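Putative alpha-L-fucosidase (Bacteroides thetaiotaomicron VPI-5482, PDB 3GZA) is probably an alpha-L-fucosidase of glycoside hydrolase family 29, expected to release alpha-linked L-fucose from glycans by hydrolysis. Local coordinates at residues Thr298-Tyr303 and Arg342-Pro347; Leu313-Thr318 and Lys334-Glu339; Val65-Ala70 and Gly328-Leu333; Lys302-Val307 and Ile410-Pro415. All coordinates share one frame; numbering follows the deposited sequence. Where two conformers were deposited one is given.

Contact 1: residues Thr298-Tyr303 and Arg342-Pro347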
loop_
_atom_site.group_PDB
_atom_site.type_symbol
_atom_site.label_atom_id
_atom_site.label_comp_id
_atom_site.label_asym_id
_atom_site.label_seq_id
_atom_site.Cartn_x
_atom_site.Cartn_y
_atom_site.Cartn_z
ATOM N N THR A 298 -38.398 -19.525 0.998
ATOM C CA THR A 298 -38.137 -18.080 1.048
ATOM C C THR A 298 -37.500 -17.543 -0.228
ATOM O O THR A 298 -37.912 -16.481 -0.733
ATOM C CB THR A 298 -37.283 -17.752 2.278
ATOM O OG1 THR A 298 -37.948 -18.287 3.425
ATOM C CG2 THR A 298 -37.169 -16.238 2.442
ATOM N N LEU A 299 -36.539 -18.281 -0.784
ATOM C CA LEU A 299 -35.922 -17.894 -2.042
ATOM C C LEU A 299 -36.934 -17.822 -3.190
ATOM O O LEU A 299 -36.820 -16.957 -4.063
ATOM C CB LEU A 299 -34.793 -18.875 -2.389
ATOM C CG LEU A 299 -33.552 -18.796 -1.505
ATOM C CD1 LEU A 299 -32.582 -19.953 -1.802
ATOM C CD2 LEU A 299 -32.886 -17.377 -1.630
HETATM N N MSE A 300 -37.882 -18.744 -3.207
HETATM C CA MSE A 300 -38.915 -18.740 -4.239
HETATM C C MSE A 300 -39.848 -17.548 -4.084
HETATM O O MSE A 300 -40.239 -16.949 -5.076
HETATM C CB MSE A 300 -39.673 -20.043 -4.261
HETATM C CG MSE A 300 -38.811 -21.198 -4.666
HETATM SE SE MSE A 300 -37.796 -20.994 -6.337
HETATM C CE MSE A 300 -39.323 -20.557 -7.542
ATOM N N ASP A 301 -40.197 -17.199 -2.849
ATOM C CA ASP A 301 -41.017 -16.008 -2.564
ATOM C C ASP A 301 -40.243 -14.789 -3.125
ATOM O O ASP A 301 -40.817 -13.937 -3.832
ATOM C CB ASP A 301 -41.193 -15.906 -1.030
ATOM C CG ASP A 301 -42.000 -14.674 -0.559
ATOM O OD1 ASP A 301 -43.090 -14.397 -1.095
ATOM O OD2 ASP A 301 -41.555 -14.001 0.438
ATOM N N LYS A 302 -38.936 -14.722 -2.865
ATOM C CA LYS A 302 -38.148 -13.587 -3.355
ATOM C C LYS A 302 -38.081 -13.558 -4.865
ATOM O O LYS A 302 -38.215 -12.481 -5.482
ATOM C CB LYS A 302 -36.768 -13.555 -2.720
ATOM C CG LYS A 302 -36.827 -13.318 -1.201
ATOM C CD LYS A 302 -35.452 -13.326 -0.588
ATOM C CE LYS A 302 -35.564 -13.172 0.943
ATOM N NZ LYS A 302 -36.510 -12.091 1.344
ATOM N N TYR A 303 -37.849 -14.703 -5.483
ATOM C CA TYR A 303 -37.835 -14.792 -6.960
ATOM C C TYR A 303 -39.117 -14.214 -7.553
ATOM O O TYR A 303 -39.077 -13.394 -8.497
ATOM C CB TYR A 303 -37.684 -16.285 -7.351
ATOM C CG TYR A 303 -37.688 -16.522 -8.864
ATOM C CD1 TYR A 303 -36.539 -16.342 -9.606
ATOM C CD2 TYR A 303 -38.826 -16.940 -9.513
ATOM C CE1 TYR A 303 -36.525 -16.530 -10.973
ATOM C CE2 TYR A 303 -38.823 -17.152 -10.859
ATOM C CZ TYR A 303 -37.687 -16.947 -11.573
ATOM O OH TYR A 303 -37.682 -17.149 -12.959
ATOM N N ARG A 342 -38.940 -26.356 -12.273
ATOM C CA ARG A 342 -40.125 -27.158 -12.009
ATOM C C ARG A 342 -41.426 -26.352 -12.155
ATOM O O ARG A 342 -42.424 -26.833 -12.737
ATOM C CB ARG A 342 -40.075 -27.755 -10.612
ATOM C CG ARG A 342 -41.087 -28.866 -10.440
ATOM C CD ARG A 342 -41.152 -29.348 -9.004
ATOM N NE ARG A 342 -41.745 -28.342 -8.128
ATOM C CZ ARG A 342 -43.046 -28.116 -7.983
ATOM N NH1 ARG A 342 -43.959 -28.856 -8.605
ATOM N NH2 ARG A 342 -43.447 -27.144 -7.169
ATOM N N ARG A 343 -41.429 -25.131 -11.632
ATOM C CA ARG A 343 -42.637 -24.325 -11.673
ATOM C C ARG A 343 -42.918 -23.712 -13.034
ATOM O O ARG A 343 -44.065 -23.779 -13.511
ATOM C CB ARG A 343 -42.575 -23.175 -10.668
ATOM C CG ARG A 343 -42.430 -23.629 -9.250
ATOM C CD ARG A 343 -42.559 -22.474 -8.306
ATOM N NE ARG A 343 -42.339 -22.900 -6.931
ATOM C CZ ARG A 343 -42.490 -22.109 -5.877
ATOM N NH1 ARG A 343 -42.865 -20.860 -6.018
ATOM N NH2 ARG A 343 -42.261 -22.584 -4.663
ATOM N N PHE A 344 -41.880 -23.184 -13.679
ATOM C CA PHE A 344 -42.100 -22.329 -14.808
ATOM C C PHE A 344 -41.503 -22.722 -16.144
ATOM O O PHE A 344 -41.709 -21.997 -17.093
ATOM C CB PHE A 344 -41.647 -20.898 -14.447
ATOM C CG PHE A 344 -42.248 -20.361 -13.167
ATOM C CD1 PHE A 344 -43.618 -20.266 -13.027
ATOM C CD2 PHE A 344 -41.442 -19.939 -12.120
ATOM C CE1 PHE A 344 -44.183 -19.766 -11.846
ATOM C CE2 PHE A 344 -41.985 -19.458 -10.957
ATOM C CZ PHE A 344 -43.366 -19.369 -10.832
ATOM N N SER A 345 -40.834 -23.863 -16.277
ATOM C CA SER A 345 -40.205 -24.147 -17.564
ATOM C C SER A 345 -41.158 -24.676 -18.615
ATOM O O SER A 345 -40.956 -24.429 -19.814
ATOM C CB SER A 345 -39.024 -25.099 -17.421
ATOM O OG SER A 345 -39.466 -26.391 -17.092
ATOM N N SER A 346 -42.225 -25.335 -18.177
ATOM C CA SER A 346 -43.164 -25.947 -19.096
ATOM C C SER A 346 -44.600 -25.529 -18.804
ATOM O O SER A 346 -45.254 -26.101 -17.967
ATOM C CB SER A 346 -42.991 -27.461 -19.039
ATOM O OG SER A 346 -41.644 -27.799 -19.376
ATOM N N PRO A 347 -45.099 -24.510 -19.521
ATOM C CA PRO A 347 -46.478 -24.069 -19.280
ATOM C C PRO A 347 -47.557 -24.975 -19.821
ATOM O O PRO A 347 -47.294 -25.835 -20.661
ATOM C CB PRO A 347 -46.567 -22.766 -20.063
ATOM C CG PRO A 347 -45.609 -22.911 -21.138
ATOM C CD PRO A 347 -44.454 -23.672 -20.548
#
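The guanidinium of R343 is gripped by two carboxylates, E339 OE2 at NE and E304 OE2 at NH1, while the selenomethionine M300 lies across one of its flat faces. Both carboxylates, outside the two segments, take its N-H groups, and the flat face packs on apolar atoms. M300 CB approaches R343 NH2 at 3.6 Å, and M300 CE sits 3.6 Å above the guanidinium plane on the same side, shifted toward the rim. Two bends in the M300 chain, chi2 -52° and chi3 -55°, curl it back so that both ends of the side chain reach this face; M300 CE also meets R343 CD at 3.8 Å. The extended arginine slides past M300 in the opposite direction, its aliphatic part carrying the charge across to helix 296-304. Beside this pair, Y303 CE2 comes to 3.9 Å from F344 CE2. The phenylalanine atom lies near the tyrosine plane, at the edge of that ring, so the rings touch without stacking. R343 CB lies 3.6 Å over the centre of the F344 ring and holds it from one side. The broad rings of Y303 and F344 suit this seam between domains, filling it with little need of polar partners. I340 of helix 327-344 backs M300 and Y303, while Y370 meets F344 edge-to-face and I372 packs on it, joining the end of this helix to strand 366-375 of the beta-sandwich.

Contact 2: residues Leu313-Thr318 and Lys334-Glu339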
loop_
_atom_site.group_PDB
_atom_site.type_symbol
_atom_site.label_atom_id
_atom_site.label_comp_id
_atom_site.label_asym_id
_atom_site.label_seq_id
_atom_site.Cartn_x
_atom_site.Cartn_y
_atom_site.Cartn_z
ATOM N N LEU A 313 -32.592 -10.003 -10.230
ATOM C CA LEU A 313 -32.226 -10.365 -8.870
ATOM C C LEU A 313 -30.763 -10.759 -8.793
ATOM O O LEU A 313 -30.293 -11.613 -9.579
ATOM C CB LEU A 313 -33.088 -11.540 -8.440
ATOM C CG LEU A 313 -32.784 -12.244 -7.113
ATOM C CD1 LEU A 313 -32.997 -11.272 -5.909
ATOM C CD2 LEU A 313 -33.615 -13.551 -6.907
ATOM N N ILE A 314 -30.053 -10.194 -7.814
ATOM C CA ILE A 314 -28.676 -10.518 -7.566
ATOM C C ILE A 314 -28.524 -11.221 -6.211
ATOM O O ILE A 314 -28.891 -10.659 -5.197
ATOM C CB ILE A 314 -27.733 -9.288 -7.628
ATOM C CG1 ILE A 314 -27.896 -8.609 -9.007
ATOM C CG2 ILE A 314 -26.267 -9.731 -7.354
ATOM C CD1 ILE A 314 -26.972 -7.337 -9.208
ATOM N N LEU A 315 -27.998 -12.434 -6.226
ATOM C CA LEU A 315 -27.742 -13.151 -5.012
ATOM C C LEU A 315 -26.315 -12.961 -4.513
ATOM O O LEU A 315 -25.365 -13.131 -5.292
ATOM C CB LEU A 315 -27.982 -14.657 -5.245
ATOM C CG LEU A 315 -29.379 -15.139 -5.662
ATOM C CD1 LEU A 315 -29.333 -16.628 -6.030
ATOM C CD2 LEU A 315 -30.408 -14.867 -4.555
ATOM N N GLY A 316 -26.158 -12.684 -3.223
ATOM C CA GLY A 316 -24.826 -12.558 -2.616
ATOM C C GLY A 316 -24.316 -13.872 -2.095
ATOM O O GLY A 316 -24.855 -14.472 -1.108
ATOM N N LEU A 317 -23.275 -14.330 -2.765
ATOM C CA LEU A 317 -22.661 -15.607 -2.436
ATOM C C LEU A 317 -21.308 -15.388 -1.760
ATOM O O LEU A 317 -20.611 -14.407 -1.999
ATOM C CB LEU A 317 -22.521 -16.442 -3.702
ATOM C CG LEU A 317 -23.819 -16.662 -4.485
ATOM C CD1 LEU A 317 -23.591 -17.633 -5.658
ATOM C CD2 LEU A 317 -25.027 -17.072 -3.562
ATOM N N THR A 318 -20.911 -16.384 -0.973
ATOM C CA THR A 318 -19.769 -16.212 -0.030
ATOM C C THR A 318 -18.726 -17.321 -0.086
ATOM O O THR A 318 -18.840 -18.343 0.664
ATOM C CB THR A 318 -20.291 -16.100 1.403
ATOM O OG1 THR A 318 -20.982 -17.287 1.810
ATOM C CG2 THR A 318 -21.253 -14.938 1.545
ATOM N N LYS A 334 -28.687 -24.993 -6.134
ATOM C CA LYS A 334 -29.172 -25.971 -7.106
ATOM C C LYS A 334 -30.664 -26.185 -6.907
ATOM O O LYS A 334 -31.452 -26.247 -7.873
ATOM C CB LYS A 334 -28.408 -27.277 -6.966
ATOM C CG LYS A 334 -28.945 -28.369 -7.890
ATOM C CD LYS A 334 -28.261 -29.661 -7.549
ATOM C CE LYS A 334 -28.641 -30.788 -8.479
ATOM N NZ LYS A 334 -30.031 -31.230 -8.265
ATOM N N GLU A 335 -31.077 -26.331 -5.647
ATOM C CA GLU A 335 -32.490 -26.511 -5.351
ATOM C C GLU A 335 -33.342 -25.335 -5.905
ATOM O O GLU A 335 -34.458 -25.555 -6.396
ATOM C CB GLU A 335 -32.717 -26.665 -3.849
ATOM C CG GLU A 335 -32.162 -27.952 -3.243
ATOM C CD GLU A 335 -32.139 -27.976 -1.748
ATOM O OE1 GLU A 335 -32.553 -26.983 -1.114
ATOM O OE2 GLU A 335 -31.673 -29.023 -1.199
HETATM N N MSE A 336 -32.836 -24.108 -5.790
HETATM C CA MSE A 336 -33.536 -22.907 -6.300
HETATM C C MSE A 336 -33.727 -22.969 -7.819
HETATM O O MSE A 336 -34.824 -22.798 -8.324
HETATM C CB MSE A 336 -32.783 -21.659 -5.923
HETATM C CG MSE A 336 -33.519 -20.414 -6.282
HETATM SE SE MSE A 336 -32.572 -18.841 -5.819
HETATM C CE MSE A 336 -33.857 -17.527 -6.239
ATOM N N GLY A 337 -32.652 -23.265 -8.539
ATOM C CA GLY A 337 -32.726 -23.397 -9.979
ATOM C C GLY A 337 -33.645 -24.518 -10.379
ATOM O O GLY A 337 -34.449 -24.364 -11.310
ATOM N N ASP A 338 -33.554 -25.659 -9.691
ATOM C CA ASP A 338 -34.430 -26.795 -10.005
ATOM C C ASP A 338 -35.922 -26.467 -9.798
ATOM O O ASP A 338 -36.783 -26.917 -10.583
ATOM C CB ASP A 338 -34.064 -27.992 -9.118
ATOM C CG ASP A 338 -32.735 -28.625 -9.482
ATOM O OD1 ASP A 338 -32.133 -28.284 -10.537
ATOM O OD2 ASP A 338 -32.281 -29.464 -8.664
ATOM N N GLU A 339 -36.210 -25.646 -8.779
ATOM C CA GLU A 339 -37.563 -25.327 -8.426
ATOM C C GLU A 339 -38.111 -24.258 -9.384
ATOM O O GLU A 339 -39.275 -24.310 -9.770
ATOM C CB GLU A 339 -37.672 -24.959 -6.964
ATOM C CG GLU A 339 -39.057 -24.589 -6.537
ATOM C CD GLU A 339 -40.068 -25.712 -6.598
ATOM O OE1 GLU A 339 -39.695 -26.884 -6.789
ATOM O OE2 GLU A 339 -41.272 -25.420 -6.476
#
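L313 and L315 of strand 312-317 meet the selenomethionine M336 of helix 327-344 through apolar contact alone. M336 is stretched out, CG being anti to the backbone N (chi1 -174°) and the chain straight beyond it; the extended M336 and the leucines together bridge the gap, the CA atoms of L315 and M336 lying 11.4 Å apart. The end of M336 meets L313 tip to tip, with L313 CD2 to M336 CE at 4.0 Å. L315 instead crosses the selenium obliquely, L315 CD1 lying 3.9 Å from M336 SE. Two residues apart on the strand, the leucines point the same way, and their branched ends offer the methyls that a long, slim side chain can touch. Polar chemistry appears on the far side of the helix, where K334 NZ donates to the syn lone pair of D338 OD2 at 2.9 Å, a salt bridge one turn apart on an exposed surface. Strand 312-317 runs parallel between strands 22-26 and 264-273, so this is the packing of a TIM-barrel strand against the helix that follows it. Dispersion and burial, with no directional polar bond, hold this strand to its helix, and the fit therefore depends on shape.

Contact 3: residues Val65-Ala70 and Gly328-Leu333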
loop_
_atom_site.group_PDB
_atom_site.type_symbol
_atom_site.label_atom_id
_atom_site.label_comp_id
_atom_site.label_asym_id
_atom_site.label_seq_id
_atom_site.Cartn_x
_atom_site.Cartn_y
_atom_site.Cartn_z
ATOM N N VAL A 65 -18.667 -20.441 -10.017
ATOM C CA VAL A 65 -19.485 -20.152 -11.149
ATOM C C VAL A 65 -20.501 -21.260 -11.367
ATOM O O VAL A 65 -21.669 -21.005 -11.641
ATOM C CB VAL A 65 -18.623 -19.867 -12.396
ATOM C CG1 VAL A 65 -19.491 -19.726 -13.661
ATOM C CG2 VAL A 65 -17.822 -18.586 -12.155
ATOM N N GLN A 66 -20.104 -22.511 -11.225
ATOM C CA GLN A 66 -21.069 -23.577 -11.395
ATOM C C GLN A 66 -22.135 -23.535 -10.339
ATOM O O GLN A 66 -23.280 -23.858 -10.604
ATOM C CB GLN A 66 -20.378 -24.940 -11.314
ATOM C CG GLN A 66 -19.544 -25.235 -12.542
ATOM C CD GLN A 66 -18.747 -26.497 -12.406
ATOM O OE1 GLN A 66 -17.776 -26.574 -11.624
ATOM N NE2 GLN A 66 -19.142 -27.493 -13.162
ATOM N N ALA A 67 -21.758 -23.151 -9.128
ATOM C CA ALA A 67 -22.723 -23.086 -8.034
ATOM C C ALA A 67 -23.797 -22.034 -8.343
ATOM O O ALA A 67 -24.979 -22.293 -8.200
ATOM C CB ALA A 67 -22.054 -22.754 -6.703
ATOM N N ALA A 68 -23.378 -20.878 -8.844
ATOM C CA ALA A 68 -24.304 -19.767 -9.203
ATOM C C ALA A 68 -25.174 -20.161 -10.412
ATOM O O ALA A 68 -26.374 -19.884 -10.495
ATOM C CB ALA A 68 -23.486 -18.551 -9.501
ATOM N N LYS A 69 -24.545 -20.796 -11.386
ATOM C CA LYS A 69 -25.244 -21.201 -12.561
ATOM C C LYS A 69 -26.391 -22.125 -12.228
ATOM O O LYS A 69 -27.453 -22.044 -12.835
ATOM C CB LYS A 69 -24.282 -21.881 -13.551
ATOM C CG LYS A 69 -24.940 -22.380 -14.812
ATOM C CD LYS A 69 -23.906 -22.857 -15.825
ATOM C CE LYS A 69 -24.555 -23.237 -17.153
ATOM N NZ LYS A 69 -23.586 -23.806 -18.123
ATOM N N ALA A 70 -26.187 -22.982 -11.234
ATOM C CA ALA A 70 -27.231 -23.959 -10.857
ATOM C C ALA A 70 -28.506 -23.311 -10.331
ATOM O O ALA A 70 -29.555 -23.958 -10.281
ATOM C CB ALA A 70 -26.694 -24.965 -9.841
ATOM N N GLY A 328 -23.297 -26.643 1.436
ATOM C CA GLY A 328 -24.695 -26.384 1.724
ATOM C C GLY A 328 -25.296 -25.266 0.887
ATOM O O GLY A 328 -26.421 -25.365 0.422
ATOM N N ASP A 329 -24.514 -24.210 0.734
ATOM C CA ASP A 329 -24.895 -23.089 -0.100
ATOM C C ASP A 329 -25.122 -23.546 -1.541
ATOM O O ASP A 329 -26.094 -23.209 -2.183
ATOM C CB ASP A 329 -23.821 -22.026 -0.039
ATOM C CG ASP A 329 -23.633 -21.448 1.350
ATOM O OD1 ASP A 329 -23.412 -22.217 2.325
ATOM O OD2 ASP A 329 -23.707 -20.186 1.422
ATOM N N ALA A 330 -24.154 -24.283 -2.068
ATOM C CA ALA A 330 -24.235 -24.809 -3.446
ATOM C C ALA A 330 -25.458 -25.693 -3.647
ATOM O O ALA A 330 -26.141 -25.633 -4.687
ATOM C CB ALA A 330 -22.951 -25.599 -3.772
ATOM N N GLN A 331 -25.758 -26.517 -2.657
ATOM C CA GLN A 331 -26.917 -27.398 -2.770
ATOM C C GLN A 331 -28.187 -26.554 -2.802
ATOM O O GLN A 331 -29.071 -26.836 -3.567
ATOM C CB GLN A 331 -26.932 -28.420 -1.651
ATOM C CG GLN A 331 -28.163 -29.277 -1.552
ATOM C CD GLN A 331 -28.443 -30.095 -2.813
ATOM O OE1 GLN A 331 -27.528 -30.473 -3.563
ATOM N NE2 GLN A 331 -29.717 -30.387 -3.037
ATOM N N ARG A 332 -28.290 -25.557 -1.931
ATOM C CA ARG A 332 -29.487 -24.696 -1.885
ATOM C C ARG A 332 -29.697 -23.947 -3.196
ATOM O O ARG A 332 -30.826 -23.744 -3.639
ATOM C CB ARG A 332 -29.391 -23.679 -0.743
ATOM C CG ARG A 332 -30.592 -22.780 -0.563
ATOM C CD ARG A 332 -31.928 -23.567 -0.353
ATOM N NE ARG A 332 -31.842 -24.771 0.495
ATOM C CZ ARG A 332 -31.780 -24.766 1.825
ATOM N NH1 ARG A 332 -31.736 -23.630 2.506
ATOM N NH2 ARG A 332 -31.670 -25.894 2.481
ATOM N N LEU A 333 -28.605 -23.460 -3.761
ATOM C CA LEU A 333 -28.621 -22.817 -5.055
ATOM C C LEU A 333 -29.155 -23.754 -6.131
ATOM O O LEU A 333 -29.984 -23.340 -6.946
ATOM C CB LEU A 333 -27.229 -22.298 -5.411
ATOM C CG LEU A 333 -26.767 -21.090 -4.599
ATOM C CD1 LEU A 333 -25.247 -20.849 -4.735
ATOM C CD2 LEU A 333 -27.546 -19.778 -4.922
HETATM O O HOH W 1 -25.199 -24.937 -6.993
#
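With CG anti to its carbonyl carbon (chi1 -71°) and chi2 at 165°, L333 directs CD1 to the backbone and methyl of A67. L333 CD1 lies 4.2 Å from A67 CB, and L333 CB rests 3.6 Å from A67 O. One turn earlier on the same helix, A330 CB meets A67 CB at 4.2 Å. Alanine suits both places, because the CA atoms of A67 and A330 are just 5.1 Å apart and the backbones come close enough to touch through single methyls. The helices involved, 61-69 and 327-344, follow the first and last parallel strands of the TIM barrel, strands 22-26 and 312-317, which pair with each other; residues far apart in sequence thus become neighbours where the barrel closes. A water bridges the two helices: it donates to A67 O at 2.9 Å and to A330 O at 2.6 Å, linking two carbonyls, both acceptors, that cannot bond to each other. A67 O also receives a weak bond from A70 N. Further along, A70 O and L333 O stand 3.4 Å apart, two acceptors whose dipoles probably repel slightly. Toward the barrel, L333 packs on L315 and L317, and A68 rests against L317, A24 and F26.

Contact 4: residues Lys302-Val307 and Ile410-Pro415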
loop_
_atom_site.group_PDB
_atom_site.type_symbol
_atom_site.label_atom_id
_atom_site.label_comp_id
_atom_site.label_asym_id
_atom_site.label_seq_id
_atom_site.Cartn_x
_atom_site.Cartn_y
_atom_site.Cartn_z
ATOM N N LYS A 302 -38.936 -14.722 -2.865
ATOM C CA LYS A 302 -38.148 -13.587 -3.355
ATOM C C LYS A 302 -38.081 -13.558 -4.865
ATOM O O LYS A 302 -38.215 -12.481 -5.482
ATOM C CB LYS A 302 -36.768 -13.555 -2.720
ATOM C CG LYS A 302 -36.827 -13.318 -1.201
ATOM C CD LYS A 302 -35.452 -13.326 -0.588
ATOM C CE LYS A 302 -35.564 -13.172 0.943
ATOM N NZ LYS A 302 -36.510 -12.091 1.344
ATOM N N TYR A 303 -37.849 -14.703 -5.483
ATOM C CA TYR A 303 -37.835 -14.792 -6.960
ATOM C C TYR A 303 -39.117 -14.214 -7.553
ATOM O O TYR A 303 -39.077 -13.394 -8.497
ATOM C CB TYR A 303 -37.684 -16.285 -7.351
ATOM C CG TYR A 303 -37.688 -16.522 -8.864
ATOM C CD1 TYR A 303 -36.539 -16.342 -9.606
ATOM C CD2 TYR A 303 -38.826 -16.940 -9.513
ATOM C CE1 TYR A 303 -36.525 -16.530 -10.973
ATOM C CE2 TYR A 303 -38.823 -17.152 -10.859
ATOM C CZ TYR A 303 -37.687 -16.947 -11.573
ATOM O OH TYR A 303 -37.682 -17.149 -12.959
ATOM N N GLU A 304 -40.263 -14.617 -7.015
ATOM C CA GLU A 304 -41.550 -14.154 -7.567
ATOM C C GLU A 304 -41.764 -12.654 -7.345
ATOM O O GLU A 304 -42.488 -12.004 -8.097
ATOM C CB GLU A 304 -42.719 -14.977 -6.984
ATOM C CG GLU A 304 -42.667 -16.428 -7.448
ATOM C CD GLU A 304 -43.827 -17.255 -7.003
ATOM O OE1 GLU A 304 -44.811 -16.720 -6.450
ATOM O OE2 GLU A 304 -43.778 -18.474 -7.231
ATOM N N LYS A 305 -41.127 -12.111 -6.314
ATOM C CA LYS A 305 -41.257 -10.694 -5.977
ATOM C C LYS A 305 -40.084 -9.856 -6.461
ATOM O O LYS A 305 -39.895 -8.743 -6.030
ATOM C CB LYS A 305 -41.533 -10.515 -4.467
ATOM C CG LYS A 305 -42.890 -11.064 -4.036
ATOM C CD LYS A 305 -43.089 -11.137 -2.519
ATOM C CE LYS A 305 -44.524 -11.680 -2.145
ATOM N NZ LYS A 305 -44.575 -12.277 -0.759
ATOM N N SER A 306 -39.273 -10.390 -7.370
ATOM C CA SER A 306 -38.165 -9.665 -7.976
ATOM C C SER A 306 -38.278 -9.911 -9.450
ATOM O O SER A 306 -38.846 -9.071 -10.130
ATOM C CB SER A 306 -36.781 -10.046 -7.443
ATOM O OG SER A 306 -36.589 -11.449 -7.442
ATOM N N VAL A 307 -37.823 -11.082 -9.916
ATOM C CA VAL A 307 -37.937 -11.452 -11.314
ATOM C C VAL A 307 -39.407 -11.345 -11.765
ATOM O O VAL A 307 -39.706 -10.901 -12.877
ATOM C CB VAL A 307 -37.387 -12.855 -11.554
ATOM C CG1 VAL A 307 -37.618 -13.301 -13.059
ATOM C CG2 VAL A 307 -35.880 -12.923 -11.127
ATOM N N ILE A 410 -44.939 -12.266 -12.855
ATOM C CA ILE A 410 -45.452 -13.569 -12.412
ATOM C C ILE A 410 -46.652 -13.264 -11.563
ATOM O O ILE A 410 -46.545 -12.507 -10.617
ATOM C CB ILE A 410 -44.398 -14.389 -11.625
ATOM C CG1 ILE A 410 -43.228 -14.743 -12.549
ATOM C CG2 ILE A 410 -45.004 -15.730 -11.034
ATOM C CD1 ILE A 410 -41.994 -15.306 -11.860
ATOM N N GLU A 411 -47.796 -13.853 -11.916
ATOM C CA GLU A 411 -49.029 -13.712 -11.151
ATOM C C GLU A 411 -49.420 -15.076 -10.589
ATOM O O GLU A 411 -49.417 -16.057 -11.304
ATOM C CB GLU A 411 -50.149 -13.237 -12.063
ATOM C CG GLU A 411 -50.172 -11.736 -12.408
ATOM C CD GLU A 411 -50.723 -10.856 -11.286
ATOM O OE1 GLU A 411 -50.874 -11.335 -10.134
ATOM O OE2 GLU A 411 -51.047 -9.672 -11.592
ATOM N N LYS A 412 -49.796 -15.100 -9.316
ATOM C CA LYS A 412 -50.227 -16.317 -8.624
ATOM C C LYS A 412 -51.566 -16.011 -8.031
ATOM O O LYS A 412 -51.753 -14.957 -7.446
ATOM C CB LYS A 412 -49.260 -16.630 -7.495
ATOM C CG LYS A 412 -49.533 -17.935 -6.711
ATOM C CD LYS A 412 -48.455 -18.100 -5.625
ATOM C CE LYS A 412 -48.510 -19.408 -4.895
ATOM N NZ LYS A 412 -49.742 -19.549 -4.083
ATOM N N PHE A 413 -52.500 -16.949 -8.138
ATOM C CA PHE A 413 -53.842 -16.733 -7.637
ATOM C C PHE A 413 -54.413 -18.053 -7.172
ATOM O O PHE A 413 -53.824 -19.095 -7.406
ATOM C CB PHE A 413 -54.718 -16.083 -8.727
ATOM C CG PHE A 413 -54.508 -16.663 -10.105
ATOM C CD1 PHE A 413 -55.226 -17.767 -10.527
ATOM C CD2 PHE A 413 -53.574 -16.124 -10.957
ATOM C CE1 PHE A 413 -55.022 -18.318 -11.788
ATOM C CE2 PHE A 413 -53.377 -16.665 -12.222
ATOM C CZ PHE A 413 -54.089 -17.768 -12.626
ATOM N N GLU A 414 -55.535 -17.977 -6.469
ATOM C CA GLU A 414 -56.225 -19.159 -5.968
ATOM C C GLU A 414 -56.579 -20.017 -7.184
ATOM O O GLU A 414 -57.101 -19.496 -8.161
ATOM C CB GLU A 414 -57.458 -18.729 -5.174
ATOM C CG GLU A 414 -58.251 -19.848 -4.542
ATOM C CD GLU A 414 -57.531 -20.569 -3.377
ATOM O OE1 GLU A 414 -56.434 -20.127 -2.935
ATOM O OE2 GLU A 414 -58.123 -21.579 -2.891
ATOM N N PRO A 415 -56.299 -21.332 -7.133
ATOM C CA PRO A 415 -56.510 -22.171 -8.311
ATOM C C PRO A 415 -57.940 -22.244 -8.786
ATOM O O PRO A 415 -58.850 -22.252 -7.970
ATOM C CB PRO A 415 -56.086 -23.566 -7.839
ATOM C CG PRO A 415 -55.236 -23.338 -6.688
ATOM C CD PRO A 415 -55.789 -22.126 -6.007
HETATM O O HOH W 2 -45.045 -12.295 -8.361
#
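Where the TIM-barrel domain meets the C-terminal beta-sandwich, the end of helix 296-304 faces strand 409-418, with Y303 and E304 against I410. I410 CD1 comes to 3.8 Å from Y303 CE2, the two side chains crossing at about a right angle. The isoleucine's other branch serves E304: CG2, anti to its own backbone N, lies 4.3 Å from E304 CG, so a beta-branched residue fills both directions. A water ties the backbones together, donating to E304 O at 2.6 Å and to I410 O at 2.7 Å. E304 OE2 bonds Y370 OH. K412 lends only its aliphatic part, K412 CD being 4.0 Å from E304 OE1, while its NZ stays 6.2 Å from that oxygen. S306 OG donates to K302 O at 2.7 Å from above the carbonyl plane, linking a residue past the helix end back to the last turn. Such docking of an outermost strand is consistent with an F5/8 type C beta-sandwich set against a catalytic barrel.

Overall arrangement
Helix 327-344 runs through contacts 3, 2 and 1, meeting in turn helix 61-69, strand 312-317 and helix 296-304. Contacts 2 and 3 are close, centres about 6 Å apart, with L317 CD1 3.7 Å from L333 CD1. Contacts 1 and 4 share K302 and Y303, lie about 8 Å apart between centres and are joined by the salt bridge of R343 NH1 to E304 OE2, 2.8 Å. M336 CE links contact 2 to contact 1, 3.7 Å from L299 O. Contacts 3 and 4 do not touch, their nearest atoms about 10 Å apart: one closes the barrel, the other faces the sandwich. The L313 side chain of contact 2 is about 13 Å from a bound HEPES buffer molecule.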